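Local coordinates for protein signal peptidase I (Enterococcus faecalis, PDB 4ME8) that probably cleaves hydrophobic N-terminal signal or leader sequences from secreted proteins, as a serine endopeptidase of the S26 family, at residues T62-N66 and G67-S71; R119-S123 and R124-F128. All coordinates share one frame; numbering follows the deposited sequence.

Interaction 1: residues T62-N66 and G67-S71; sequences TLYIN and GVSLS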
# COMPACT_ATOMS: atom_id res chain seq x y z
N THR A 62 -11.26 -6.07 1.47
CA THR A 62 -10.98 -5.64 2.83
C THR A 62 -9.50 -5.82 3.14
O THR A 62 -8.91 -6.84 2.79
CB THR A 62 -11.82 -6.45 3.85
OG1 THR A 62 -13.21 -6.37 3.51
CG2 THR A 62 -11.61 -5.94 5.26
N LEU A 63 -8.91 -4.81 3.78
CA LEU A 63 -7.51 -4.83 4.19
C LEU A 63 -7.29 -5.61 5.49
O LEU A 63 -7.91 -5.32 6.51
CB LEU A 63 -7.00 -3.40 4.40
CG LEU A 63 -5.61 -3.22 5.02
CD1 LEU A 63 -4.53 -3.93 4.20
CD2 LEU A 63 -5.30 -1.74 5.17
N TYR A 64 -6.38 -6.58 5.44
CA TYR A 64 -5.95 -7.35 6.59
C TYR A 64 -4.44 -7.13 6.83
O TYR A 64 -3.63 -7.38 5.95
CB TYR A 64 -6.22 -8.84 6.35
CG TYR A 64 -7.70 -9.20 6.33
CD1 TYR A 64 -8.46 -9.05 5.18
CD2 TYR A 64 -8.33 -9.70 7.47
CE1 TYR A 64 -9.80 -9.38 5.16
CE2 TYR A 64 -9.68 -10.03 7.46
CZ TYR A 64 -10.41 -9.87 6.30
OH TYR A 64 -11.73 -10.19 6.28
N ILE A 65 -4.09 -6.62 8.01
CA ILE A 65 -2.71 -6.49 8.45
C ILE A 65 -2.52 -7.41 9.65
O ILE A 65 -3.18 -7.24 10.67
CB ILE A 65 -2.39 -5.06 8.89
CG1 ILE A 65 -2.58 -4.06 7.74
CG2 ILE A 65 -0.96 -4.95 9.43
CD1 ILE A 65 -1.49 -4.06 6.70
N ASN A 66 -1.63 -8.39 9.52
CA ASN A 66 -1.46 -9.42 10.55
C ASN A 66 -2.81 -10.05 10.88
O ASN A 66 -3.11 -10.33 12.04
CB ASN A 66 -0.79 -8.85 11.81
CG ASN A 66 0.68 -8.54 11.61
OD1 ASN A 66 1.30 -8.95 10.64
ND2 ASN A 66 1.26 -7.80 12.54
N GLY A 67 -3.61 -10.28 9.84
CA GLY A 67 -4.94 -10.89 10.00
C GLY A 67 -5.99 -9.99 10.65
O GLY A 67 -7.09 -10.46 10.96
N VAL A 68 -5.66 -8.71 10.85
CA VAL A 68 -6.56 -7.78 11.50
C VAL A 68 -7.22 -6.90 10.44
O VAL A 68 -6.54 -6.19 9.69
CB VAL A 68 -5.83 -6.90 12.54
CG1 VAL A 68 -6.77 -5.85 13.13
CG2 VAL A 68 -5.24 -7.77 13.64
N SER A 69 -8.54 -6.97 10.38
CA SER A 69 -9.34 -6.21 9.45
C SER A 69 -9.28 -4.71 9.78
O SER A 69 -9.46 -4.32 10.94
CB SER A 69 -10.78 -6.72 9.52
OG SER A 69 -11.57 -6.11 8.53
N LEU A 70 -9.03 -3.88 8.77
CA LEU A 70 -8.93 -2.43 8.94
C LEU A 70 -9.79 -1.73 7.91
O LEU A 70 -9.70 -2.01 6.72
CB LEU A 70 -7.48 -1.99 8.74
CG LEU A 70 -6.51 -2.43 9.85
CD1 LEU A 70 -5.08 -2.09 9.48
CD2 LEU A 70 -6.90 -1.77 11.17
N SER A 71 -10.62 -0.79 8.35
CA SER A 71 -11.41 0.00 7.41
C SER A 71 -10.56 1.03 6.66
O SER A 71 -9.44 1.35 7.05
CB SER A 71 -12.61 0.67 8.11
OG SER A 71 -12.29 1.06 9.43
O HOH W 1 -10.14 -2.07 4.01
O HOH W 2 -2.52 -9.94 6.93
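I65 and L70 meet on one face of a tight antiparallel hairpin, where CD1 of L70 rests 3.6 Å from CG1 of I65, a diagonal contact rather than one between directly paired residues. L70 lays its CG beside its own backbone N (chi1 -69°), which carries CD1 back toward I65, while its CB stays near CD2 of L63 at a looser 4.2 Å. On the other face, the Y64 ring lies beside the returning strand: the carbonyl oxygen of G67 sits at the ring edge, 3.8 Å from CD2, and CE2 approaches CB of S69. Farther along this face, CG2 of T62 touches OG of S69.

Backbone bonds join the two strands between these faces. I65 and V68 form a hydrogen-bonded pair, I65 N donating to V68 O at 3.0 Å and V68 N to I65 O at 2.9 Å. A type I' turn through N66 and G67 closes the hairpin, with both residues at positive phi. L70 N donates to L63 O. Toward the open end one water links L63 N with L70 O; at the turn, another accepts from G67 N and gives a weak bond to Y64 O.

OD1 of N66 accepts from T55 N, tying the turn to the loop that leads into strand 56-59, and the Y64 ring makes a cation-pi contact with R59. Backbone bonding of Y64 with E57, and the packing of L63 on Y58 and I65 on V56, set strand 62-65 between strand 56-59 and strand 68-70, the outermost strand at this end of a four-stranded antiparallel sheet.

Interaction 2: residues R119-S123 and R124-F128; sequences RSDDS and RYFGF. With EDO (1,2-ethanediol), chain C.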
# COMPACT_ATOMS: atom_id res chain seq x y z
N ARG A 119 -5.62 2.40 -11.07
CA ARG A 119 -4.76 3.24 -11.90
C ARG A 119 -3.43 3.54 -11.19
O ARG A 119 -2.68 4.42 -11.61
CB ARG A 119 -5.50 4.53 -12.27
CG ARG A 119 -6.36 4.42 -13.52
CD ARG A 119 -7.57 5.35 -13.49
NE ARG A 119 -8.74 4.71 -12.89
CZ ARG A 119 -9.60 3.91 -13.53
NH1 ARG A 119 -9.44 3.61 -14.83
NH2 ARG A 119 -10.64 3.39 -12.87
N SER A 120 -3.14 2.79 -10.14
CA SER A 120 -1.98 3.04 -9.29
C SER A 120 -0.84 2.05 -9.51
O SER A 120 -1.00 0.83 -9.35
CB SER A 120 -2.39 3.01 -7.81
OG SER A 120 -1.24 3.11 -6.99
N ASP A 121 0.33 2.59 -9.87
CA ASP A 121 1.56 1.82 -9.81
C ASP A 121 2.03 1.92 -8.36
O ASP A 121 2.42 2.98 -7.90
CB ASP A 121 2.59 2.41 -10.78
CG ASP A 121 3.72 1.47 -11.09
OD1 ASP A 121 3.68 0.30 -10.67
OD2 ASP A 121 4.67 1.92 -11.77
N ASP A 122 1.94 0.82 -7.62
CA ASP A 122 2.29 0.86 -6.21
C ASP A 122 2.94 -0.46 -5.83
O ASP A 122 3.43 -1.15 -6.72
CB ASP A 122 1.06 1.23 -5.36
CG ASP A 122 -0.15 0.37 -5.68
OD1 ASP A 122 0.02 -0.82 -5.99
OD2 ASP A 122 -1.28 0.91 -5.61
N SER A 123 2.96 -0.81 -4.55
CA SER A 123 3.74 -1.98 -4.11
C SER A 123 3.22 -3.30 -4.69
O SER A 123 3.98 -4.27 -4.77
CB SER A 123 3.81 -2.07 -2.58
OG SER A 123 4.70 -1.09 -2.06
N ARG A 124 1.95 -3.33 -5.10
CA ARG A 124 1.44 -4.49 -5.83
C ARG A 124 2.23 -4.79 -7.10
O ARG A 124 2.22 -5.93 -7.55
CB ARG A 124 -0.02 -4.29 -6.23
CG ARG A 124 -1.00 -4.43 -5.08
CD ARG A 124 -2.39 -4.00 -5.49
NE ARG A 124 -2.44 -2.59 -5.88
CZ ARG A 124 -3.49 -2.01 -6.45
NH1 ARG A 124 -4.60 -2.70 -6.70
NH2 ARG A 124 -3.43 -0.72 -6.77
N TYR A 125 2.88 -3.78 -7.67
CA TYR A 125 3.52 -3.91 -8.99
C TYR A 125 5.00 -3.51 -9.04
O TYR A 125 5.75 -4.10 -9.82
CB TYR A 125 2.72 -3.11 -10.03
CG TYR A 125 1.24 -3.45 -10.00
CD1 TYR A 125 0.79 -4.72 -10.33
CD2 TYR A 125 0.29 -2.49 -9.64
CE1 TYR A 125 -0.56 -5.04 -10.30
CE2 TYR A 125 -1.06 -2.80 -9.62
CZ TYR A 125 -1.48 -4.07 -9.94
OH TYR A 125 -2.82 -4.37 -9.91
N PHE A 126 5.42 -2.52 -8.24
CA PHE A 126 6.86 -2.21 -8.12
C PHE A 126 7.55 -2.72 -6.83
O PHE A 126 8.74 -2.45 -6.61
CB PHE A 126 7.18 -0.72 -8.40
CG PHE A 126 6.57 0.28 -7.43
CD1 PHE A 126 6.51 0.05 -6.06
CD2 PHE A 126 6.13 1.51 -7.91
CE1 PHE A 126 5.98 0.99 -5.20
CE2 PHE A 126 5.60 2.46 -7.05
CZ PHE A 126 5.53 2.21 -5.69
N GLY A 127 6.82 -3.45 -5.99
CA GLY A 127 7.42 -4.09 -4.83
C GLY A 127 7.59 -3.12 -3.67
O GLY A 127 7.02 -2.04 -3.67
N PHE A 128 8.39 -3.51 -2.68
CA PHE A 128 8.54 -2.73 -1.45
C PHE A 128 9.33 -1.44 -1.67
O PHE A 128 10.17 -1.36 -2.56
CB PHE A 128 9.20 -3.56 -0.35
CG PHE A 128 8.43 -4.81 0.03
CD1 PHE A 128 7.22 -4.72 0.71
CD2 PHE A 128 8.93 -6.08 -0.29
CE1 PHE A 128 6.52 -5.87 1.06
CE2 PHE A 128 8.23 -7.22 0.06
CZ PHE A 128 7.02 -7.11 0.73
C1 EDO C . 0.74 -9.39 -9.36
O1 EDO C . -0.57 -8.83 -9.57
C2 EDO C . 1.83 -8.46 -9.92
O2 EDO C . 2.88 -8.26 -8.96
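R124 grips the carboxylate of D122 side-on: NE reaches OD1 at 3.0 Å and NH2 reaches OD2 at 2.9 Å, each on a syn lone pair. The two flat groups are turned 34° apart, yet both oxygens stay close to the guanidinium plane. A bend at chi3 of R124 (-62°) folds the chain back to make this salt bridge. NH2 also donates to R117 O and NH1 is bonded to Q90 OE1, so the guanidinium is held on more than the D122 side. D122 OD1 also takes R124 N on its anti side at 3.3 Å, the N-cap bond of the short helix 123-126. Its other oxygen, OD2, receives S120 OG at 2.6 Å from above the carboxylate plane, and G114 N as well.

The Y125 ring has CB of R124 over the centre of one face, while S120 O lies at its edge, 3.6 Å from CD2. F126 instead puts a face against the backbone, with D122 O 3.3 Å above the ring; its CG sits between its own backbone N and carbonyl carbon (chi1 64°), which lays the ring against the D122 peptide. That same D122 O accepts from both Y125 N and F126 N. At the helix end, S123 OG donates to G127 O and also bonds to V112 N of strand 109-113. The D121 carboxylate lies against Y125 CB and the F126 ring, and OD2 forms a salt bridge with R39.

S120 OG bridges D122 OD2 and K46 NZ, consistent with D122 positioning S120 and S120 orienting K46, the predicted catalytic lysine; the predicted serine S8 is not modelled. S120, D122, S123 and R124 belong to the G-D-N-R-x-x-S-x-D-S-R signature of type I signal peptidases, here G114 to R124.

In the fold
The 62-71 hairpin of interaction 1 comes first in sequence and the 119-128 turn of interaction 2 later, across the centre of the molecule from it. Their centres are about 19 Å apart and their nearest atoms about 10 Å, so they do not touch. Interaction 1 belongs to the four-stranded antiparallel sheet, at the hairpin of strands 62-65 and 68-70. Interaction 2 follows strand 109-113 of the separate five-stranded sheet, which also contains strand 43-50. Through S120 the 119-128 turn reaches K46, the predicted catalytic lysine, on strand 43-50, whereas the 62-71 hairpin is structural packing away from that site.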